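Local coordinates for putative antioxidant defense protein Mlr4105 (Mesorhizobium loti, PDB 3C1L) that probably acts as a peroxiredoxin-like oxidoreductase of the AhpD-like clan in defence against oxidants, at residues F43-K46 against K47-A50; K21-F24 against A25-E29; A163-N166 against M167-R170; N81-Y84 against Y85-T88. All coordinates share one frame; numbering follows the deposited sequence.

Interaction 1 (F43-K46 against K47-A50); sequences FDDK and KLRA
Asp44 and Lys47 make the polar contact at the start of helix 45-60, where carboxylate and lysine chain meet across the first turn. Asp44 OD2 and Lys47 NZ form a weak salt bridge at 3.5 Å. The ammonium group has its stronger partner in Asp57 of the second subunit, so a single lysine is shared between its own helix start and a neighbouring chain.

The other oxygen of the carboxylate does a different job. Asp44 OD1 accepts from Lys46 N at 3.3 Å, the donor coming from above the carboxylate plane rather than within it. Because CG is turned opposite the backbone N (chi1 -162°), the acid group swings forward over the opening turn. Main-chain bonds then take over: Leu48 N gives to Asp44 O at 3.1 Å, and Arg49 N and Ala50 N continue the pattern to Asp45 O and Lys46 O.

Apolar contact comes from the methylenes of Lys47, which lie obliquely against the Phe43 ring; Lys47 CD approaches Phe43 CZ to 3.6 Å. The lysine also rests against Asp44, with Lys47 CG 3.7 Å from Asp44 CB. Beyond this pair, Phe43 meets Trp156 of the second subunit edge-to-face, while Asp45 OD1 is hydrogen-bonded to Thr20 OG1 near the start of helix 18-31. An aspartate that takes the N-cap position and binds the backbone N two residues on is a classic helix N-cap, here set against the second subunit.

Interaction 2 (K21-F24 against A25-E29); sequences KAYF and AKCEE
Phe24 meets the following turn through its backbone and CB: Phe24 O accepts from Glu28 N at 2.9 Å. Its ring leaves in another direction, to pack on Leu16, Val34, Leu38 and Ala42.

Ala25 packs its methyl against the carbonyls of the preceding turn. Its CB lies 3.2 Å from Ala22 O, and Ala25 N donates to Lys21 O at 2.8 Å. That same Ala22 oxygen is gripped twice by Lys26, by the backbone N at 3.0 Å and by the terminal NZ at 3.3 Å. The lysine chain bends at chi3 and chi4 to curl back, and the two donors arrive from opposite faces of the carbonyl plane.

Tyr23 supplies the aromatic part. Its CG lies opposite the backbone N (chi1 180°), beside the carbonyl carbon, which directs the ring along the helix to where Cys27 can reach it. Cys27 SG stands 3.9 Å from Tyr23 CE2 and 4.4 Å from the ring centroid, an oblique approach. Tyr23, Phe24 and Cys27 all meet Leu38 of helix 36-40, while Ala22, Ala25, Lys26 and Glu28 are exposed. The i to i+4 pairing of Tyr23 and Cys27 is a cysteine sulfur-aromatic contact within helix 18-31.

Interaction 3 (A163-N166 against M167-R170); sequences AFFN and MSNR
Phe164 lays its ring beside the hydroxyl of Ser168 one turn on, with CE2 3.2 Å from Ser168 OG in an oblique approach. The same hydroxyl lies over the face of the Phe165 ring that Phe164 CD2 also covers. Its proton goes to Phe164 O at 3.0 Å, coming from above the carbonyl plane. Ser168 N donates to that oxygen as well (2.9 Å), so Ser168 supplies two donors to Phe164 O, with a weak third from Met167 N.

These are i to i+3 and i to i+4 contacts inside helix 152-175, a long helix that packs partly against its counterpart in the second subunit: Phe164 touches Met167 there, and Ala163 touches Val171.

Asn166 and Arg170 run side by side with amide and guanidinium planes only 25° apart. Arg170 NH1 forks to Asn166 O and Asn166 OD1, each at 3.0 Å, the latter on a lone pair in the amide plane; both acceptors lie close to the guanidinium plane. An extended chain from CG to NE brings the group alongside Asn166, edge to its two oxygens. The rest of the guanidinium faces the second subunit, where NE and NH2 donate to its Leu130 O and Thr131 O, and Asn166 ND2 is held by Ala162 O and Thr131 OG1 of its own chain.

Interaction 4 (N81-Y84 against Y85-T88); sequences NHCY and YCLT
Cys83 and Cys86 bring their sulfurs to 3.6 Å, SG to SG, a packing distance far longer than a disulfide bond. Cys83 SG also accepts from Cys86 N at 3.5 Å (155° at the hydrogen). With SG opposite its own backbone N (chi1 -176°), the sulfur faces the amide of Cys86. Tyr85 CB, 4.0 Å from Cys83 SG, closes in on the same atom.

The backbone of the same turn positions these sulfurs: Leu87 N donates to Cys83 O at 2.9 Å, and the leucine side chain folds against that carbonyl. Tyr84 O is bound twice by Thr88, through N at 3.2 Å and through OG1 at 2.8 Å; the hydroxyl meanwhile touches Tyr84 CE1 at 3.4 Å.

Farther out, Asn169 and Ala172 of helix 152-175 pack on Cys83, and Tyr85 OH bonds Val37 N. On the approach, His82 closes helix 67-80 with a Schellman motif, and its carbonyl is bound by Asn110 of the third subunit. A Cys-X-X-Cys pair at a helix start, here with the first cysteine as N-cap, is the redox motif of AhpD-type peroxidase members of the clan; the geometry is consistent with a similar role here.

The four contacts are all local, each between residues a few positions apart along the chain, yet their chemistry follows their depth. Interaction 2 is a surface contact that no other chain touches, and interaction 1 is partly buried against the second subunit; they meet where Leu48 packs on Phe24. Interactions 3 and 4 are buried, with centres about 10 Å apart, and are joined by side-chain amides: Asn81 probably gives hydrogen bonds to both Asn166 and Asn169, while Asn169 also packs on both cysteines. Interactions 1 and 4 each begin a helix, one capped by a carboxylate and the other by a sulfur, whereas interactions 2 and 3 lie within helices; a carbonyl taken by two donors of one residue recurs in interactions 2, 3 and 4.

Interaction 1 (F43-K46 against K47-A50)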
ATOM      1  N   PHE B  43     -24.766 -21.530  17.471  1.00 29.23           N
ATOM      2  CA  PHE B  43     -26.131 -20.936  17.443  1.00 29.47           C
ATOM      3  C   PHE B  43     -26.965 -21.520  16.290  1.00 29.39           C
ATOM      4  O   PHE B  43     -28.180 -21.352  16.259  1.00 28.33           O
ATOM      5  CB  PHE B  43     -26.090 -19.401  17.326  1.00 30.12           C
ATOM      6  CG  PHE B  43     -25.581 -18.887  15.967  1.00 31.49           C
ATOM      7  CD1 PHE B  43     -26.442 -18.733  14.887  1.00 29.60           C
ATOM      8  CD2 PHE B  43     -24.263 -18.558  15.794  1.00 39.56           C
ATOM      9  CE1 PHE B  43     -25.988 -18.264  13.671  1.00 34.31           C
ATOM     10  CE2 PHE B  43     -23.794 -18.087  14.557  1.00 41.73           C
ATOM     11  CZ  PHE B  43     -24.662 -17.945  13.503  1.00 37.15           C
ATOM     12  N   ASP B  44     -26.295 -22.212  15.361  1.00 29.76           N
ATOM     13  CA  ASP B  44     -26.911 -22.867  14.214  1.00 29.66           C
ATOM     14  C   ASP B  44     -26.147 -24.169  13.845  1.00 29.63           C
ATOM     15  O   ASP B  44     -25.076 -24.112  13.250  1.00 31.91           O
ATOM     16  CB  ASP B  44     -26.853 -21.853  13.053  1.00 30.02           C
ATOM     17  CG  ASP B  44     -27.810 -22.170  11.920  1.00 33.07           C
ATOM     18  OD1 ASP B  44     -28.251 -23.322  11.775  1.00 38.21           O
ATOM     19  OD2 ASP B  44     -28.146 -21.231  11.175  1.00 39.64           O
ATOM     20  N   ASP B  45     -26.685 -25.338  14.183  1.00 29.45           N
ATOM     21  CA  ASP B  45     -26.005 -26.615  13.906  1.00 31.25           C
ATOM     22  C   ASP B  45     -25.710 -26.789  12.426  1.00 32.35           C
ATOM     23  O   ASP B  45     -24.902 -27.634  12.050  1.00 32.73           O
ATOM     24  CB  ASP B  45     -26.870 -27.820  14.342  1.00 32.35           C
ATOM     25  CG  ASP B  45     -26.784 -28.125  15.830  1.00 36.81           C
ATOM     26  OD1 ASP B  45     -26.195 -27.311  16.580  1.00 47.09           O
ATOM     27  OD2 ASP B  45     -27.325 -29.186  16.243  1.00 31.65           O
ATOM     28  N   LYS B  46     -26.424 -26.018  11.605  1.00 32.41           N
ATOM     29  CA  LYS B  46     -26.313 -26.032  10.149  1.00 33.39           C
ATOM     30  C   LYS B  46     -24.995 -25.440   9.739  1.00 32.43           C
ATOM     31  O   LYS B  46     -24.262 -26.013   8.940  1.00 32.22           O
ATOM     32  CB  LYS B  46     -27.466 -25.200   9.546  1.00 34.99           C
ATOM     33  CG  LYS B  46     -27.883 -25.543   8.130  1.00 43.94           C
ATOM     34  CD  LYS B  46     -29.417 -25.460   7.969  1.00 46.59           C
ATOM     35  CE  LYS B  46     -29.895 -26.137   6.657  1.00 53.68           C
ATOM     36  NZ  LYS B  46     -31.411 -26.231   6.499  1.00 47.93           N
ATOM     37  N   LYS B  47     -24.707 -24.280  10.313  1.00 31.52           N
ATOM     38  CA  LYS B  47     -23.476 -23.584  10.092  1.00 32.65           C
ATOM     39  C   LYS B  47     -22.271 -24.354  10.695  1.00 31.55           C
ATOM     40  O   LYS B  47     -21.253 -24.529  10.044  1.00 30.88           O
ATOM     41  CB  LYS B  47     -23.568 -22.180  10.705  1.00 32.73           C
ATOM     42  CG  LYS B  47     -24.689 -21.313  10.155  1.00 35.07           C
ATOM     43  CD  LYS B  47     -24.410 -19.822  10.394  1.00 43.54           C
ATOM     44  CE  LYS B  47     -25.531 -18.885   9.936  1.00 44.55           C
ATOM     45  NZ  LYS B  47     -26.372 -19.397   8.837  1.00 40.10           N
ATOM     46  N   LEU B  48     -22.399 -24.794  11.940  1.00 30.99           N
ATOM     47  CA  LEU B  48     -21.349 -25.542  12.632  1.00 29.89           C
ATOM     48  C   LEU B  48     -20.928 -26.740  11.791  1.00 29.55           C
ATOM     49  O   LEU B  48     -19.751 -26.927  11.530  1.00 32.43           O
ATOM     50  CB  LEU B  48     -21.855 -25.986  14.021  1.00 29.29           C
ATOM     51  CG  LEU B  48     -20.950 -26.738  14.992  1.00 28.58           C
ATOM     52  CD1 LEU B  48     -19.704 -25.917  15.321  1.00 27.94           C
ATOM     53  CD2 LEU B  48     -21.724 -27.096  16.288  1.00 26.14           C
ATOM     54  N   ARG B  49     -21.885 -27.540  11.350  1.00 28.73           N
ATOM     55  CA  ARG B  49     -21.578 -28.650  10.470  1.00 31.02           C
ATOM     56  C   ARG B  49     -20.881 -28.210   9.184  1.00 31.59           C
ATOM     57  O   ARG B  49     -20.024 -28.912   8.714  1.00 32.73           O
ATOM     58  CB  ARG B  49     -22.822 -29.451  10.092  1.00 31.79           C
ATOM     59  CG  ARG B  49     -23.102 -30.640  11.006  1.00 44.06           C
ATOM     60  CD  ARG B  49     -21.965 -31.679  11.005  1.00 57.82           C
ATOM     61  NE  ARG B  49     -21.630 -32.157   9.660  1.00 64.20           N
ATOM     62  CZ  ARG B  49     -22.194 -33.211   9.063  1.00 70.35           C
ATOM     63  NH1 ARG B  49     -23.149 -33.918   9.681  1.00 70.86           N
ATOM     64  NH2 ARG B  49     -21.813 -33.557   7.832  1.00 68.82           N
ATOM     65  N   ALA B  50     -21.303 -27.093   8.591  1.00 30.91           N
ATOM     66  CA  ALA B  50     -20.671 -26.586   7.385  1.00 32.36           C
ATOM     67  C   ALA B  50     -19.220 -26.269   7.714  1.00 34.02           C
ATOM     68  O   ALA B  50     -18.288 -26.682   6.995  1.00 35.32           O
ATOM     69  CB  ALA B  50     -21.383 -25.316   6.874  1.00 32.25           C
TER

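Interaction 2 (K21-F24 against A25-E29)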
ATOM      1  N   LYS B  21     -23.775 -30.851  21.991  1.00 26.12           N
ATOM      2  CA  LYS B  21     -23.268 -31.182  23.320  1.00 27.97           C
ATOM      3  C   LYS B  21     -22.337 -32.421  23.277  1.00 28.18           C
ATOM      4  O   LYS B  21     -21.219 -32.395  23.807  1.00 27.68           O
ATOM      5  CB  LYS B  21     -24.443 -31.425  24.269  1.00 26.77           C
ATOM      6  CG  LYS B  21     -25.356 -30.208  24.482  1.00 24.39           C
ATOM      7  CD  LYS B  21     -26.331 -30.472  25.644  1.00 27.94           C
ATOM      8  CE  LYS B  21     -27.651 -29.699  25.524  1.00 26.55           C
ATOM      9  NZ  LYS B  21     -28.731 -30.279  26.427  1.00 26.05           N
ATOM     10  N   ALA B  22     -22.811 -33.480  22.617  1.00 27.99           N
ATOM     11  CA  ALA B  22     -22.045 -34.720  22.396  1.00 26.78           C
ATOM     12  C   ALA B  22     -20.739 -34.496  21.627  1.00 26.84           C
ATOM     13  O   ALA B  22     -19.656 -34.976  22.036  1.00 26.46           O
ATOM     14  CB  ALA B  22     -22.916 -35.744  21.663  1.00 24.88           C
ATOM     15  N   TYR B  23     -20.841 -33.774  20.513  1.00 25.98           N
ATOM     16  CA  TYR B  23     -19.712 -33.486  19.678  1.00 26.37           C
ATOM     17  C   TYR B  23     -18.614 -32.730  20.427  1.00 28.04           C
ATOM     18  O   TYR B  23     -17.417 -33.003  20.259  1.00 26.13           O
ATOM     19  CB  TYR B  23     -20.154 -32.624  18.494  1.00 28.12           C
ATOM     20  CG  TYR B  23     -19.001 -32.285  17.589  1.00 29.61           C
ATOM     21  CD1 TYR B  23     -18.391 -33.263  16.802  1.00 33.37           C
ATOM     22  CD2 TYR B  23     -18.472 -30.990  17.560  1.00 31.98           C
ATOM     23  CE1 TYR B  23     -17.313 -32.942  15.993  1.00 30.10           C
ATOM     24  CE2 TYR B  23     -17.418 -30.680  16.767  1.00 31.55           C
ATOM     25  CZ  TYR B  23     -16.849 -31.654  15.992  1.00 31.27           C
ATOM     26  OH  TYR B  23     -15.804 -31.310  15.218  1.00 32.24           O
ATOM     27  N   PHE B  24     -19.051 -31.730  21.190  1.00 27.60           N
ATOM     28  CA  PHE B  24     -18.193 -30.941  22.071  1.00 26.11           C
ATOM     29  C   PHE B  24     -17.660 -31.796  23.228  1.00 26.05           C
ATOM     30  O   PHE B  24     -16.537 -31.619  23.660  1.00 26.39           O
ATOM     31  CB  PHE B  24     -19.020 -29.778  22.658  1.00 27.44           C
ATOM     32  CG  PHE B  24     -19.260 -28.612  21.705  1.00 25.61           C
ATOM     33  CD1 PHE B  24     -18.801 -28.631  20.363  1.00 27.88           C
ATOM     34  CD2 PHE B  24     -19.950 -27.487  22.160  1.00 25.76           C
ATOM     35  CE1 PHE B  24     -19.021 -27.535  19.516  1.00 25.90           C
ATOM     36  CE2 PHE B  24     -20.182 -26.393  21.310  1.00 25.45           C
ATOM     37  CZ  PHE B  24     -19.732 -26.416  20.000  1.00 24.31           C
ATOM     38  N   ALA B  25     -18.478 -32.705  23.758  1.00 27.92           N
ATOM     39  CA  ALA B  25     -17.979 -33.659  24.764  1.00 28.14           C
ATOM     40  C   ALA B  25     -16.742 -34.402  24.230  1.00 29.75           C
ATOM     41  O   ALA B  25     -15.744 -34.573  24.945  1.00 31.60           O
ATOM     42  CB  ALA B  25     -19.070 -34.628  25.198  1.00 26.93           C
ATOM     43  N   LYS B  26     -16.781 -34.775  22.953  1.00 30.41           N
ATOM     44  CA  LYS B  26     -15.652 -35.445  22.294  1.00 30.99           C
ATOM     45  C   LYS B  26     -14.436 -34.579  21.954  1.00 33.56           C
ATOM     46  O   LYS B  26     -13.307 -35.052  22.096  1.00 34.26           O
ATOM     47  CB  LYS B  26     -16.150 -36.204  21.060  1.00 32.89           C
ATOM     48  CG  LYS B  26     -17.071 -37.344  21.474  1.00 36.05           C
ATOM     49  CD  LYS B  26     -17.382 -38.322  20.340  1.00 47.52           C
ATOM     50  CE  LYS B  26     -18.788 -38.111  19.770  1.00 48.10           C
ATOM     51  NZ  LYS B  26     -18.958 -36.705  19.349  1.00 36.57           N
ATOM     52  N   CYS B  27     -14.648 -33.338  21.490  1.00 32.32           N
ATOM     53  CA  CYS B  27     -13.579 -32.353  21.422  1.00 31.92           C
ATOM     54  C   CYS B  27     -12.884 -32.277  22.755  1.00 32.16           C
ATOM     55  O   CYS B  27     -11.678 -32.408  22.845  1.00 33.51           O
ATOM     56  CB  CYS B  27     -14.125 -30.970  21.134  1.00 31.70           C
ATOM     57  SG  CYS B  27     -14.664 -30.733  19.472  1.00 35.85           S
ATOM     58  N   GLU B  28     -13.660 -32.041  23.801  1.00 32.13           N
ATOM     59  CA  GLU B  28     -13.092 -31.884  25.123  1.00 33.48           C
ATOM     60  C   GLU B  28     -12.367 -33.176  25.521  1.00 35.02           C
ATOM     61  O   GLU B  28     -11.251 -33.106  26.030  1.00 36.85           O
ATOM     62  CB  GLU B  28     -14.188 -31.503  26.119  1.00 32.60           C
ATOM     63  CG  GLU B  28     -13.804 -31.605  27.588  1.00 39.78           C
ATOM     64  CD  GLU B  28     -12.966 -30.456  28.078  1.00 45.18           C
ATOM     65  OE1 GLU B  28     -13.206 -29.309  27.627  1.00 47.06           O
ATOM     66  OE2 GLU B  28     -12.090 -30.710  28.946  1.00 50.68           O
ATOM     67  N   GLU B  29     -12.982 -34.339  25.273  1.00 35.05           N
ATOM     68  CA  GLU B  29     -12.343 -35.633  25.600  1.00 35.06           C
ATOM     69  C   GLU B  29     -11.023 -35.773  24.855  1.00 34.69           C
ATOM     70  O   GLU B  29     -10.016 -36.114  25.445  1.00 35.37           O
ATOM     71  CB  GLU B  29     -13.275 -36.833  25.311  1.00 35.37           C
ATOM     72  CG  GLU B  29     -14.252 -37.150  26.468  1.00 42.60           C
ATOM     73  CD  GLU B  29     -15.092 -38.432  26.266  1.00 50.67           C
ATOM     74  OE1 GLU B  29     -15.674 -38.638  25.167  1.00 49.06           O
ATOM     75  OE2 GLU B  29     -15.186 -39.225  27.238  1.00 53.13           O
TER

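Interaction 3 (A163-N166 against M167-R170)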
ATOM      1  N   ALA B 163      -6.485 -19.351   0.864  1.00 26.37           N
ATOM      2  CA  ALA B 163      -7.797 -18.722   0.683  1.00 25.88           C
ATOM      3  C   ALA B 163      -8.672 -18.780   1.930  1.00 26.81           C
ATOM      4  O   ALA B 163      -9.215 -17.770   2.362  1.00 27.58           O
ATOM      5  CB  ALA B 163      -8.535 -19.365  -0.521  1.00 23.94           C
ATOM      6  N   PHE B 164      -8.791 -19.980   2.504  1.00 27.40           N
ATOM      7  CA  PHE B 164      -9.623 -20.247   3.679  1.00 28.37           C
ATOM      8  C   PHE B 164      -9.232 -19.419   4.852  1.00 26.65           C
ATOM      9  O   PHE B 164     -10.087 -18.945   5.570  1.00 27.85           O
ATOM     10  CB  PHE B 164      -9.488 -21.729   4.072  1.00 29.06           C
ATOM     11  CG  PHE B 164     -10.330 -22.124   5.214  1.00 26.52           C
ATOM     12  CD1 PHE B 164     -11.661 -22.448   5.032  1.00 33.19           C
ATOM     13  CD2 PHE B 164      -9.791 -22.221   6.486  1.00 33.70           C
ATOM     14  CE1 PHE B 164     -12.449 -22.850   6.141  1.00 35.23           C
ATOM     15  CE2 PHE B 164     -10.583 -22.616   7.581  1.00 32.09           C
ATOM     16  CZ  PHE B 164     -11.882 -22.926   7.409  1.00 28.28           C
ATOM     17  N   PHE B 165      -7.934 -19.222   5.020  1.00 26.18           N
ATOM     18  CA  PHE B 165      -7.421 -18.371   6.103  1.00 26.90           C
ATOM     19  C   PHE B 165      -7.586 -16.891   5.942  1.00 29.45           C
ATOM     20  O   PHE B 165      -7.784 -16.165   6.918  1.00 31.51           O
ATOM     21  CB  PHE B 165      -6.013 -18.818   6.519  1.00 25.76           C
ATOM     22  CG  PHE B 165      -6.091 -20.055   7.401  1.00 25.70           C
ATOM     23  CD1 PHE B 165      -6.414 -19.927   8.729  1.00 32.15           C
ATOM     24  CD2 PHE B 165      -6.081 -21.292   6.856  1.00 29.67           C
ATOM     25  CE1 PHE B 165      -6.585 -21.026   9.527  1.00 30.86           C
ATOM     26  CE2 PHE B 165      -6.244 -22.400   7.631  1.00 35.02           C
ATOM     27  CZ  PHE B 165      -6.502 -22.268   8.986  1.00 30.06           C
ATOM     28  N   ASN B 166      -7.561 -16.441   4.701  1.00 29.15           N
ATOM     29  CA  ASN B 166      -8.016 -15.112   4.401  1.00 28.91           C
ATOM     30  C   ASN B 166      -9.480 -14.863   4.763  1.00 31.85           C
ATOM     31  O   ASN B 166      -9.840 -13.775   5.145  1.00 31.05           O
ATOM     32  CB  ASN B 166      -7.747 -14.818   2.945  1.00 29.32           C
ATOM     33  CG  ASN B 166      -6.310 -14.391   2.741  1.00 29.14           C
ATOM     34  OD1 ASN B 166      -6.006 -13.244   3.003  1.00 30.47           O
ATOM     35  ND2 ASN B 166      -5.409 -15.332   2.374  1.00 25.19           N
HETATM   36  N   MSE B 167     -10.318 -15.894   4.655  1.00 30.15           N
HETATM   37  CA  MSE B 167     -11.682 -15.794   5.111  1.00 29.48           C
HETATM   38  C   MSE B 167     -11.759 -15.832   6.639  1.00 27.75           C
HETATM   39  O   MSE B 167     -12.464 -15.038   7.216  1.00 27.89           O
HETATM   40  CB  MSE B 167     -12.581 -16.913   4.521  1.00 30.52           C
HETATM   41  CG  MSE B 167     -13.854 -17.159   5.323  1.00 30.05           C
HETATM   42 SE   MSE B 167     -14.993 -18.457   4.506  0.75 31.13          SE
HETATM   43  CE  MSE B 167     -16.612 -17.799   5.410  1.00 37.56           C
ATOM     44  N   SER B 168     -11.083 -16.809   7.227  1.00 29.29           N
ATOM     45  CA  SER B 168     -11.081 -17.094   8.659  1.00 29.53           C
ATOM     46  C   SER B 168     -10.578 -15.900   9.459  1.00 30.43           C
ATOM     47  O   SER B 168     -11.141 -15.569  10.532  1.00 29.27           O
ATOM     48  CB  SER B 168     -10.128 -18.272   8.984  1.00 32.69           C
ATOM     49  OG  SER B 168     -10.568 -19.513   8.467  1.00 35.95           O
ATOM     50  N   ASN B 169      -9.465 -15.333   8.987  1.00 27.86           N
ATOM     51  CA  ASN B 169      -8.862 -14.137   9.610  1.00 29.80           C
ATOM     52  C   ASN B 169      -9.854 -12.979   9.635  1.00 27.55           C
ATOM     53  O   ASN B 169      -9.850 -12.168  10.523  1.00 27.20           O
ATOM     54  CB  ASN B 169      -7.625 -13.632   8.816  1.00 28.49           C
ATOM     55  CG  ASN B 169      -6.393 -14.570   8.903  1.00 28.26           C
ATOM     56  OD1 ASN B 169      -5.449 -14.358   8.177  1.00 25.72           O
ATOM     57  ND2 ASN B 169      -6.416 -15.569   9.769  1.00 27.08           N
ATOM     58  N   ARG B 170     -10.679 -12.886   8.605  1.00 30.09           N
ATOM     59  CA  ARG B 170     -11.593 -11.761   8.460  1.00 28.85           C
ATOM     60  C   ARG B 170     -12.813 -11.994   9.343  1.00 28.82           C
ATOM     61  O   ARG B 170     -13.306 -11.063   9.964  1.00 28.76           O
ATOM     62  CB  ARG B 170     -11.927 -11.513   6.979  1.00 26.47           C
ATOM     63  CG  ARG B 170     -10.735 -10.911   6.250  1.00 27.99           C
ATOM     64  CD  ARG B 170     -10.955 -10.682   4.793  1.00 29.53           C
ATOM     65  NE  ARG B 170      -9.890  -9.836   4.189  1.00 29.96           N
ATOM     66  CZ  ARG B 170      -8.718 -10.270   3.734  1.00 24.36           C
ATOM     67  NH1 ARG B 170      -8.388 -11.555   3.801  1.00 26.67           N
ATOM     68  NH2 ARG B 170      -7.854  -9.410   3.236  1.00 22.27           N
TER

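Interaction 4 (N81-Y84 against Y85-T88)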
ATOM      1  N   ASN B  81      -2.001 -10.859   8.063  1.00 29.60           N
ATOM      2  CA  ASN B  81      -3.260 -10.172   8.369  1.00 29.42           C
ATOM      3  C   ASN B  81      -3.389  -9.838   9.842  1.00 28.13           C
ATOM      4  O   ASN B  81      -4.370  -9.247  10.265  1.00 30.35           O
ATOM      5  CB  ASN B  81      -4.456 -11.001   7.922  1.00 28.55           C
ATOM      6  CG  ASN B  81      -4.543 -11.188   6.394  1.00 28.97           C
ATOM      7  OD1 ASN B  81      -4.206 -10.294   5.586  1.00 28.11           O
ATOM      8  ND2 ASN B  81      -5.080 -12.318   6.002  1.00 25.38           N
ATOM      9  N   HIS B  82      -2.372 -10.168  10.619  1.00 29.35           N
ATOM     10  CA  HIS B  82      -2.333  -9.872  12.042  1.00 28.01           C
ATOM     11  C   HIS B  82      -3.545 -10.429  12.790  1.00 28.05           C
ATOM     12  O   HIS B  82      -4.149  -9.736  13.578  1.00 26.64           O
ATOM     13  CB  HIS B  82      -2.140  -8.365  12.317  1.00 27.50           C
ATOM     14  CG  HIS B  82      -0.806  -7.829  11.867  1.00 30.35           C
ATOM     15  ND1 HIS B  82       0.392  -8.183  12.464  1.00 32.28           N
ATOM     16  CD2 HIS B  82      -0.487  -6.988  10.857  1.00 30.07           C
ATOM     17  CE1 HIS B  82       1.379  -7.550  11.858  1.00 33.30           C
ATOM     18  NE2 HIS B  82       0.874  -6.820  10.882  1.00 30.57           N
ATOM     19  N   CYS B  83      -3.878 -11.698  12.543  1.00 29.33           N
ATOM     20  CA  CYS B  83      -5.014 -12.336  13.172  1.00 28.50           C
ATOM     21  C   CYS B  83      -4.651 -13.010  14.498  1.00 27.76           C
ATOM     22  O   CYS B  83      -4.051 -14.060  14.500  1.00 27.27           O
ATOM     23  CB  CYS B  83      -5.634 -13.393  12.264  1.00 29.30           C
ATOM     24  SG  CYS B  83      -7.167 -14.126  13.035  1.00 30.65           S
ATOM     25  N   TYR B  84      -5.069 -12.403  15.603  1.00 25.82           N
ATOM     26  CA  TYR B  84      -4.833 -12.945  16.935  1.00 27.92           C
ATOM     27  C   TYR B  84      -5.402 -14.365  17.179  1.00 28.07           C
ATOM     28  O   TYR B  84      -4.749 -15.218  17.807  1.00 29.99           O
ATOM     29  CB  TYR B  84      -5.424 -11.992  17.952  1.00 29.34           C
ATOM     30  CG  TYR B  84      -5.278 -12.463  19.359  1.00 30.13           C
ATOM     31  CD1 TYR B  84      -4.038 -12.847  19.854  1.00 29.05           C
ATOM     32  CD2 TYR B  84      -6.385 -12.525  20.210  1.00 29.52           C
ATOM     33  CE1 TYR B  84      -3.895 -13.295  21.150  1.00 27.39           C
ATOM     34  CE2 TYR B  84      -6.240 -12.958  21.500  1.00 25.64           C
ATOM     35  CZ  TYR B  84      -4.997 -13.325  21.962  1.00 27.68           C
ATOM     36  OH  TYR B  84      -4.885 -13.760  23.241  1.00 29.17           O
ATOM     37  N   TYR B  85      -6.599 -14.621  16.679  1.00 27.28           N
ATOM     38  CA  TYR B  85      -7.247 -15.898  16.882  1.00 27.05           C
ATOM     39  C   TYR B  85      -6.387 -16.984  16.260  1.00 27.28           C
ATOM     40  O   TYR B  85      -6.011 -17.998  16.908  1.00 27.65           O
ATOM     41  CB  TYR B  85      -8.698 -15.951  16.305  1.00 27.96           C
ATOM     42  CG  TYR B  85      -9.361 -17.255  16.736  1.00 25.35           C
ATOM     43  CD1 TYR B  85      -9.144 -18.445  16.041  1.00 29.89           C
ATOM     44  CD2 TYR B  85     -10.108 -17.313  17.886  1.00 26.11           C
ATOM     45  CE1 TYR B  85      -9.695 -19.657  16.505  1.00 29.31           C
ATOM     46  CE2 TYR B  85     -10.666 -18.518  18.340  1.00 27.68           C
ATOM     47  CZ  TYR B  85     -10.451 -19.677  17.655  1.00 25.22           C
ATOM     48  OH  TYR B  85     -11.015 -20.857  18.168  1.00 27.77           O
ATOM     49  N   CYS B  86      -6.037 -16.739  15.013  1.00 26.97           N
ATOM     50  CA  CYS B  86      -5.456 -17.756  14.196  1.00 28.75           C
ATOM     51  C   CYS B  86      -4.011 -17.930  14.468  1.00 29.37           C
ATOM     52  O   CYS B  86      -3.531 -19.065  14.430  1.00 29.28           O
ATOM     53  CB  CYS B  86      -5.680 -17.459  12.735  1.00 29.79           C
ATOM     54  SG  CYS B  86      -7.426 -17.658  12.243  1.00 38.95           S
ATOM     55  N   LEU B  87      -3.320 -16.838  14.802  1.00 28.30           N
ATOM     56  CA  LEU B  87      -1.927 -16.959  15.173  1.00 27.95           C
ATOM     57  C   LEU B  87      -1.739 -17.764  16.471  1.00 27.45           C
ATOM     58  O   LEU B  87      -0.808 -18.576  16.586  1.00 24.45           O
ATOM     59  CB  LEU B  87      -1.263 -15.584  15.253  1.00 28.56           C
ATOM     60  CG  LEU B  87      -1.046 -14.898  13.907  1.00 25.12           C
ATOM     61  CD1 LEU B  87      -0.606 -13.437  14.058  1.00 26.23           C
ATOM     62  CD2 LEU B  87      -0.018 -15.691  13.064  1.00 24.17           C
ATOM     63  N   THR B  88      -2.637 -17.536  17.424  1.00 26.48           N
ATOM     64  CA  THR B  88      -2.672 -18.287  18.653  1.00 25.43           C
ATOM     65  C   THR B  88      -2.928 -19.796  18.458  1.00 27.37           C
ATOM     66  O   THR B  88      -2.180 -20.625  18.997  1.00 27.61           O
ATOM     67  CB  THR B  88      -3.710 -17.673  19.603  1.00 24.90           C
ATOM     68  OG1 THR B  88      -3.276 -16.371  19.940  1.00 25.33           O
ATOM     69  CG2 THR B  88      -3.907 -18.502  20.897  1.00 25.17           C
TER